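Lipoprotein LpqN (Mycobacterium tuberculosis, PDB 6E5F) binds trehalose-linked lipid in its pocket, supports cell envelope biogenesis, and may link MmpL transporters with periplasmic proteins. Local coordinates at residues E98-T110 with N116-L128. Numbering follows the deposited sequence.
Sequences ESSRAPYGGIVYT and NDPPTIVAILSKL
Tyr104 and Leu125 each carry CG anti to the backbone N (chi1 -159° and -174°), which lays the two side chains alongside one another. Leu125 CB sits over one face of the tyrosine ring in a CH-pi contact, 3.9 Å from its centroid, and Leu125 CD2 reaches the far rim at Tyr104 CE1, 3.6 Å away. A broad flat ring suits this place because a branched aliphatic chain can spread across it, while the small Ala123 CB fits at the ring edge. Strands 106-109 and 120-130 form an antiparallel hairpin. Ile107 N donates to Ile121 O at 2.8 Å, and Ile121 N returns a bond to Ile107 O. Gly106 and Val122 form a non-hydrogen-bonded pair, and Gly106 CA lies 3.2 Å from Ile121 O; glycine suits this close approach of the two backbones. Pro119 O accepts from Tyr109 N, but proline has no N-H to return the bond, so the ladder ends with a single bond here. Val108, beta-branched as suits an extended strand, points CG2 at Pro118 CG, 3.6 Å away. The type I turn from Ala102 to Gly105 brings Pro103 CG to Ile124 CG1 at 3.9 Å. Ile121, beside the bound trehalose glycolipid, packs on Ala216 and Ile220 of helix 210-223, while strand 93-96 pairs with 106-109 and strand 195-206 with 120-130, making the hairpin an inner part of the antiparallel sheet.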
ATOM      1  N   GLU A  98       9.813   6.783   9.110  1.00 25.60           N
ATOM      2  CA  GLU A  98      10.417   5.981   8.056  1.00 24.09           C
ATOM      3  C   GLU A  98      11.487   5.076   8.650  1.00 25.33           C
ATOM      4  O   GLU A  98      12.347   5.520   9.409  1.00 28.03           O
ATOM      5  CB  GLU A  98      11.066   6.887   7.018  1.00 26.98           C
ATOM      6  CG  GLU A  98      10.096   7.686   6.190  1.00 27.42           C
ATOM      7  CD  GLU A  98      10.770   8.325   4.997  1.00 27.37           C
ATOM      8  OE1 GLU A  98      12.012   8.237   4.899  1.00 32.08           O
ATOM      9  OE2 GLU A  98      10.061   8.913   4.155  1.00 28.09           O
ATOM     10  N   SER A  99      11.432   3.797   8.296  1.00 24.99           N
ATOM     11  CA  SER A  99      12.387   2.825   8.806  1.00 27.22           C
ATOM     12  C   SER A  99      12.442   1.663   7.828  1.00 26.82           C
ATOM     13  O   SER A  99      11.711   1.631   6.834  1.00 27.40           O
ATOM     14  CB  SER A  99      11.981   2.348  10.201  1.00 28.72           C
ATOM     15  OG  SER A  99      10.764   1.625  10.134  1.00 28.73           O
ATOM     16  N   SER A 100      13.302   0.691   8.128  1.00 29.14           N
ATOM     17  CA  SER A 100      13.404  -0.493   7.282  0.81 33.99           C
ATOM     18  C   SER A 100      12.054  -1.182   7.134  1.00 35.63           C
ATOM     19  O   SER A 100      11.711  -1.669   6.050  1.00 36.22           O
ATOM     20  CB  SER A 100      14.423  -1.468   7.871  0.81 34.50           C
ATOM     21  OG  SER A 100      15.732  -0.930   7.831  0.81 34.08           O
ATOM     22  N   ARG A 101      11.274  -1.228   8.211  1.00 29.35           N
ATOM     23  CA  ARG A 101       9.983  -1.910   8.191  1.00 29.23           C
ATOM     24  C   ARG A 101       8.825  -1.019   7.755  1.00 29.48           C
ATOM     25  O   ARG A 101       7.741  -1.540   7.471  1.00 30.61           O
ATOM     26  CB  ARG A 101       9.683  -2.512   9.567  1.00 39.24           C
ATOM     27  CG  ARG A 101      10.636  -3.629   9.951  1.00 48.51           C
ATOM     28  CD  ARG A 101      10.001  -4.607  10.922  1.00 66.57           C
ATOM     29  NE  ARG A 101      10.779  -5.839  11.014  1.00 85.27           N
ATOM     30  CZ  ARG A 101      11.837  -6.006  11.802  1.00 98.03           C
ATOM     31  NH1 ARG A 101      12.261  -5.020  12.581  1.00 96.42           N
ATOM     32  NH2 ARG A 101      12.475  -7.167  11.807  1.00104.18           N
ATOM     33  N   ALA A 102       9.018   0.298   7.703  1.00 27.74           N
ATOM     34  CA  ALA A 102       8.000   1.232   7.213  1.00 23.81           C
ATOM     35  C   ALA A 102       8.707   2.231   6.307  1.00 23.24           C
ATOM     36  O   ALA A 102       9.005   3.361   6.708  1.00 24.07           O
ATOM     37  CB  ALA A 102       7.300   1.946   8.371  1.00 28.72           C
ATOM     38  N   PRO A 103       8.995   1.839   5.058  1.00 25.34           N
ATOM     39  CA  PRO A 103       9.884   2.658   4.215  1.00 26.20           C
ATOM     40  C   PRO A 103       9.428   4.093   4.034  1.00 22.70           C
ATOM     41  O   PRO A 103      10.272   5.004   4.041  1.00 26.56           O
ATOM     42  CB  PRO A 103       9.914   1.877   2.892  1.00 30.53           C
ATOM     43  CG  PRO A 103       9.627   0.471   3.285  1.00 32.68           C
ATOM     44  CD  PRO A 103       8.645   0.565   4.412  1.00 27.36           C
ATOM     45  N   TYR A 104       8.133   4.333   3.864  1.00 21.64           N
ATOM     46  CA  TYR A 104       7.585   5.678   3.753  1.00 21.73           C
ATOM     47  C   TYR A 104       6.762   6.047   4.981  1.00 21.78           C
ATOM     48  O   TYR A 104       5.804   6.818   4.893  1.00 23.35           O
ATOM     49  CB  TYR A 104       6.771   5.821   2.470  1.00 19.53           C
ATOM     50  CG  TYR A 104       6.566   7.233   1.983  1.00 20.83           C
ATOM     51  CD1 TYR A 104       7.623   7.979   1.464  1.00 21.47           C
ATOM     52  CD2 TYR A 104       5.311   7.821   2.013  1.00 21.99           C
ATOM     53  CE1 TYR A 104       7.428   9.266   0.999  1.00 22.98           C
ATOM     54  CE2 TYR A 104       5.107   9.109   1.547  1.00 22.62           C
ATOM     55  CZ  TYR A 104       6.171   9.829   1.046  1.00 23.28           C
ATOM     56  OH  TYR A 104       5.976  11.113   0.582  1.00 29.08           O
ATOM     57  N   GLY A 105       7.131   5.503   6.138  1.00 23.07           N
ATOM     58  CA  GLY A 105       6.350   5.696   7.337  1.00 21.72           C
ATOM     59  C   GLY A 105       5.125   4.804   7.363  1.00 21.87           C
ATOM     60  O   GLY A 105       4.941   3.903   6.544  1.00 20.70           O
ATOM     61  N   GLY A 106       4.278   5.069   8.349  1.00 28.02           N
ATOM     62  CA  GLY A 106       3.066   4.295   8.510  1.00 28.42           C
ATOM     63  C   GLY A 106       2.358   4.687   9.789  1.00 28.29           C
ATOM     64  O   GLY A 106       2.657   5.713  10.401  1.00 32.36           O
ATOM     65  N   ILE A 107       1.397   3.847  10.169  1.00 28.45           N
ATOM     66  CA  ILE A 107       0.658   4.025  11.408  1.00 28.27           C
ATOM     67  C   ILE A 107       0.491   2.664  12.062  1.00 28.79           C
ATOM     68  O   ILE A 107       0.384   1.638  11.381  1.00 27.24           O
ATOM     69  CB  ILE A 107      -0.713   4.700  11.180  1.00 29.93           C
ATOM     70  CG1 ILE A 107      -1.512   3.942  10.118  1.00 26.03           C
ATOM     71  CG2 ILE A 107      -0.526   6.154  10.780  1.00 29.98           C
ATOM     72  CD1 ILE A 107      -2.931   4.448   9.937  1.00 28.67           C
ATOM     73  N   VAL A 108       0.470   2.664  13.391  1.00 31.01           N
ATOM     74  CA  VAL A 108       0.250   1.462  14.182  1.00 27.70           C
ATOM     75  C   VAL A 108      -0.844   1.757  15.199  1.00 33.30           C
ATOM     76  O   VAL A 108      -0.930   2.870  15.729  1.00 36.05           O
ATOM     77  CB  VAL A 108       1.543   0.985  14.874  1.00 33.13           C
ATOM     78  CG1 VAL A 108       2.099   2.062  15.795  1.00 37.95           C
ATOM     79  CG2 VAL A 108       1.290  -0.296  15.650  1.00 38.86           C
ATOM     80  N   TYR A 109      -1.691   0.764  15.456  1.00 32.00           N
ATOM     81  CA  TYR A 109      -2.790   0.916  16.400  1.00 33.80           C
ATOM     82  C   TYR A 109      -2.259   0.837  17.827  1.00 34.04           C
ATOM     83  O   TYR A 109      -1.477  -0.060  18.158  1.00 36.23           O
ATOM     84  CB  TYR A 109      -3.822  -0.184  16.153  1.00 33.91           C
ATOM     85  CG  TYR A 109      -5.119  -0.014  16.911  1.00 34.35           C
ATOM     86  CD1 TYR A 109      -5.901   1.119  16.740  1.00 44.85           C
ATOM     87  CD2 TYR A 109      -5.574  -0.999  17.778  1.00 34.51           C
ATOM     88  CE1 TYR A 109      -7.090   1.277  17.423  1.00 43.31           C
ATOM     89  CE2 TYR A 109      -6.763  -0.853  18.463  1.00 42.03           C
ATOM     90  CZ  TYR A 109      -7.518   0.287  18.281  1.00 45.88           C
ATOM     91  OH  TYR A 109      -8.704   0.440  18.962  1.00 52.40           O
ATOM     92  N   THR A 110      -2.690   1.772  18.673  1.00 41.47           N
ATOM     93  CA  THR A 110      -2.140   1.920  20.015  1.00 41.41           C
ATOM     94  C   THR A 110      -2.863   1.090  21.069  1.00 46.67           C
ATOM     95  O   THR A 110      -2.488   1.153  22.245  1.00 49.77           O
ATOM     96  CB  THR A 110      -2.161   3.396  20.441  1.00 42.75           C
ATOM     97  OG1 THR A 110      -3.518   3.848  20.546  1.00 52.69           O
ATOM     98  CG2 THR A 110      -1.415   4.255  19.435  1.00 47.42           C
ATOM     99  N   ASN A 116       2.708  -7.470  20.620  1.00 45.32           N
ATOM    100  CA  ASN A 116       3.729  -8.014  19.736  1.00 46.70           C
ATOM    101  C   ASN A 116       3.229  -8.217  18.310  1.00 44.79           C
ATOM    102  O   ASN A 116       4.016  -8.621  17.448  1.00 46.51           O
ATOM    103  CB  ASN A 116       4.242  -9.347  20.287  1.00 58.15           C
ATOM    104  CG  ASN A 116       5.234  -9.168  21.420  1.00 65.51           C
ATOM    105  OD1 ASN A 116       6.446  -9.159  21.201  1.00 68.75           O
ATOM    106  ND2 ASN A 116       4.724  -9.023  22.636  1.00 67.77           N
ATOM    107  N   ASP A 117       1.949  -7.947  18.041  1.00 42.20           N
ATOM    108  CA  ASP A 117       1.379  -8.131  16.708  1.00 36.47           C
ATOM    109  C   ASP A 117       0.231  -7.143  16.520  1.00 36.68           C
ATOM    110  O   ASP A 117      -0.934  -7.546  16.371  1.00 34.90           O
ATOM    111  CB  ASP A 117       0.908  -9.573  16.528  1.00 37.31           C
ATOM    112  CG  ASP A 117       0.641  -9.925  15.079  1.00 35.96           C
ATOM    113  OD1 ASP A 117       0.824  -9.050  14.209  1.00 37.10           O
ATOM    114  OD2 ASP A 117       0.258 -11.085  14.818  1.00 37.61           O
ATOM    115  N   PRO A 118       0.521  -5.848  16.517  1.00 33.09           N
ATOM    116  CA  PRO A 118      -0.543  -4.842  16.442  1.00 34.45           C
ATOM    117  C   PRO A 118      -0.979  -4.609  15.007  1.00 30.37           C
ATOM    118  O   PRO A 118      -0.190  -4.795  14.068  1.00 30.97           O
ATOM    119  CB  PRO A 118       0.139  -3.588  17.005  1.00 34.68           C
ATOM    120  CG  PRO A 118       1.569  -3.748  16.591  1.00 38.36           C
ATOM    121  CD  PRO A 118       1.852  -5.234  16.687  1.00 36.21           C
ATOM    122  N   PRO A 119      -2.225  -4.182  14.791  1.00 29.54           N
ATOM    123  CA  PRO A 119      -2.623  -3.749  13.448  1.00 27.44           C
ATOM    124  C   PRO A 119      -1.746  -2.599  12.977  1.00 26.27           C
ATOM    125  O   PRO A 119      -1.435  -1.680  13.738  1.00 28.24           O
ATOM    126  CB  PRO A 119      -4.076  -3.297  13.634  1.00 29.95           C
ATOM    127  CG  PRO A 119      -4.545  -4.003  14.855  1.00 31.71           C
ATOM    128  CD  PRO A 119      -3.346  -4.125  15.747  1.00 30.57           C
ATOM    129  N   THR A 120      -1.355  -2.657  11.706  1.00 25.48           N
ATOM    130  CA  THR A 120      -0.487  -1.643  11.129  1.00 24.96           C
ATOM    131  C   THR A 120      -0.900  -1.360   9.694  1.00 25.37           C
ATOM    132  O   THR A 120      -1.416  -2.232   8.988  1.00 24.31           O
ATOM    133  CB  THR A 120       0.983  -2.089  11.110  1.00 28.38           C
ATOM    134  OG1 THR A 120       1.121  -3.242  10.267  1.00 31.16           O
ATOM    135  CG2 THR A 120       1.471  -2.413  12.507  1.00 30.89           C
ATOM    136  N   ILE A 121      -0.655  -0.124   9.267  1.00 24.83           N
ATOM    137  CA  ILE A 121      -0.741   0.265   7.866  1.00 22.20           C
ATOM    138  C   ILE A 121       0.571   0.966   7.528  1.00 23.29           C
ATOM    139  O   ILE A 121       0.888   2.015   8.102  1.00 26.43           O
ATOM    140  CB  ILE A 121      -1.954   1.163   7.579  1.00 23.04           C
ATOM    141  CG1 ILE A 121      -3.242   0.439   7.994  1.00 25.60           C
ATOM    142  CG2 ILE A 121      -1.993   1.546   6.098  1.00 26.13           C
ATOM    143  CD1 ILE A 121      -4.511   1.250   7.814  1.00 28.43           C
ATOM    144  N   VAL A 122       1.327   0.375   6.614  1.00 22.70           N
ATOM    145  CA  VAL A 122       2.672   0.825   6.273  0.83 24.36           C
ATOM    146  C   VAL A 122       2.663   1.341   4.844  1.00 20.88           C
ATOM    147  O   VAL A 122       1.989   0.788   3.974  1.00 19.91           O
ATOM    148  CB  VAL A 122       3.690  -0.319   6.448  0.83 26.99           C
ATOM    149  CG1 VAL A 122       4.986  -0.006   5.741  0.83 32.51           C
ATOM    150  CG2 VAL A 122       3.922  -0.587   7.929  0.83 27.69           C
ATOM    151  N   ALA A 123       3.401   2.424   4.613  1.00 19.34           N
ATOM    152  CA  ALA A 123       3.454   3.061   3.304  1.00 19.19           C
ATOM    153  C   ALA A 123       4.815   2.826   2.660  1.00 18.00           C
ATOM    154  O   ALA A 123       5.840   2.767   3.342  1.00 20.38           O
ATOM    155  CB  ALA A 123       3.216   4.570   3.430  1.00 20.12           C
ATOM    156  N   ILE A 124       4.798   2.672   1.334  1.00 18.60           N
ATOM    157  CA  ILE A 124       6.009   2.596   0.525  1.00 18.76           C
ATOM    158  C   ILE A 124       5.791   3.503  -0.677  1.00 17.53           C
ATOM    159  O   ILE A 124       4.704   3.502  -1.269  1.00 18.20           O
ATOM    160  CB  ILE A 124       6.261   1.153   0.042  1.00 23.60           C
ATOM    161  CG1 ILE A 124       6.280   0.175   1.218  1.00 26.72           C
ATOM    162  CG2 ILE A 124       7.564   1.074  -0.727  1.00 27.21           C
ATOM    163  CD1 ILE A 124       5.860  -1.227   0.838  1.00 43.02           C
ATOM    164  N   LEU A 125       6.797   4.285  -1.033  1.00 17.79           N
ATOM    165  CA  LEU A 125       6.725   5.146  -2.206  1.00 18.71           C
ATOM    166  C   LEU A 125       7.929   4.865  -3.090  1.00 18.48           C
ATOM    167  O   LEU A 125       9.071   4.882  -2.621  1.00 20.27           O
ATOM    168  CB  LEU A 125       6.678   6.621  -1.819  1.00 18.80           C
ATOM    169  CG  LEU A 125       6.467   7.614  -2.979  1.00 17.92           C
ATOM    170  CD1 LEU A 125       5.149   7.338  -3.699  1.00 19.28           C
ATOM    171  CD2 LEU A 125       6.502   9.039  -2.468  1.00 22.77           C
ATOM    172  N   SER A 126       7.661   4.577  -4.362  1.00 19.17           N
ATOM    173  CA  SER A 126       8.691   4.284  -5.341  0.78 20.82           C
ATOM    174  C   SER A 126       8.550   5.242  -6.514  1.00 18.88           C
ATOM    175  O   SER A 126       7.447   5.708  -6.824  1.00 19.54           O
ATOM    176  CB  SER A 126       8.581   2.849  -5.859  0.78 22.56           C
ATOM    177  OG  SER A 126       8.589   1.915  -4.792  0.78 29.06           O
ATOM    178  N   LYS A 127       9.668   5.526  -7.160  1.00 19.34           N
ATOM    179  CA  LYS A 127       9.724   6.375  -8.340  1.00 19.33           C
ATOM    180  C   LYS A 127      10.109   5.486  -9.511  1.00 20.95           C
ATOM    181  O   LYS A 127      11.159   4.834  -9.476  1.00 21.96           O
ATOM    182  CB  LYS A 127      10.755   7.481  -8.151  1.00 21.42           C
ATOM    183  CG  LYS A 127      10.878   8.433  -9.332  1.00 23.28           C
ATOM    184  CD  LYS A 127      11.953   9.479  -9.054  1.00 25.64           C
ATOM    185  CE  LYS A 127      12.029  10.524 -10.144  1.00 31.15           C
ATOM    186  NZ  LYS A 127      13.090  11.529  -9.850  1.00 34.07           N
ATOM    187  N   LEU A 128       9.253   5.444 -10.527  1.00 19.23           N
ATOM    188  CA  LEU A 128       9.487   4.641 -11.718  1.00 20.67           C
ATOM    189  C   LEU A 128       9.735   5.569 -12.896  1.00 19.52           C
ATOM    190  O   LEU A 128       8.953   6.493 -13.139  1.00 20.55           O
ATOM    191  CB  LEU A 128       8.276   3.753 -12.013  1.00 19.94           C
ATOM    192  CG  LEU A 128       7.831   2.844 -10.868  1.00 19.74           C
ATOM    193  CD1 LEU A 128       6.677   1.953 -11.319  1.00 19.49           C
ATOM    194  CD2 LEU A 128       8.979   2.002 -10.353  1.00 22.67           C
TER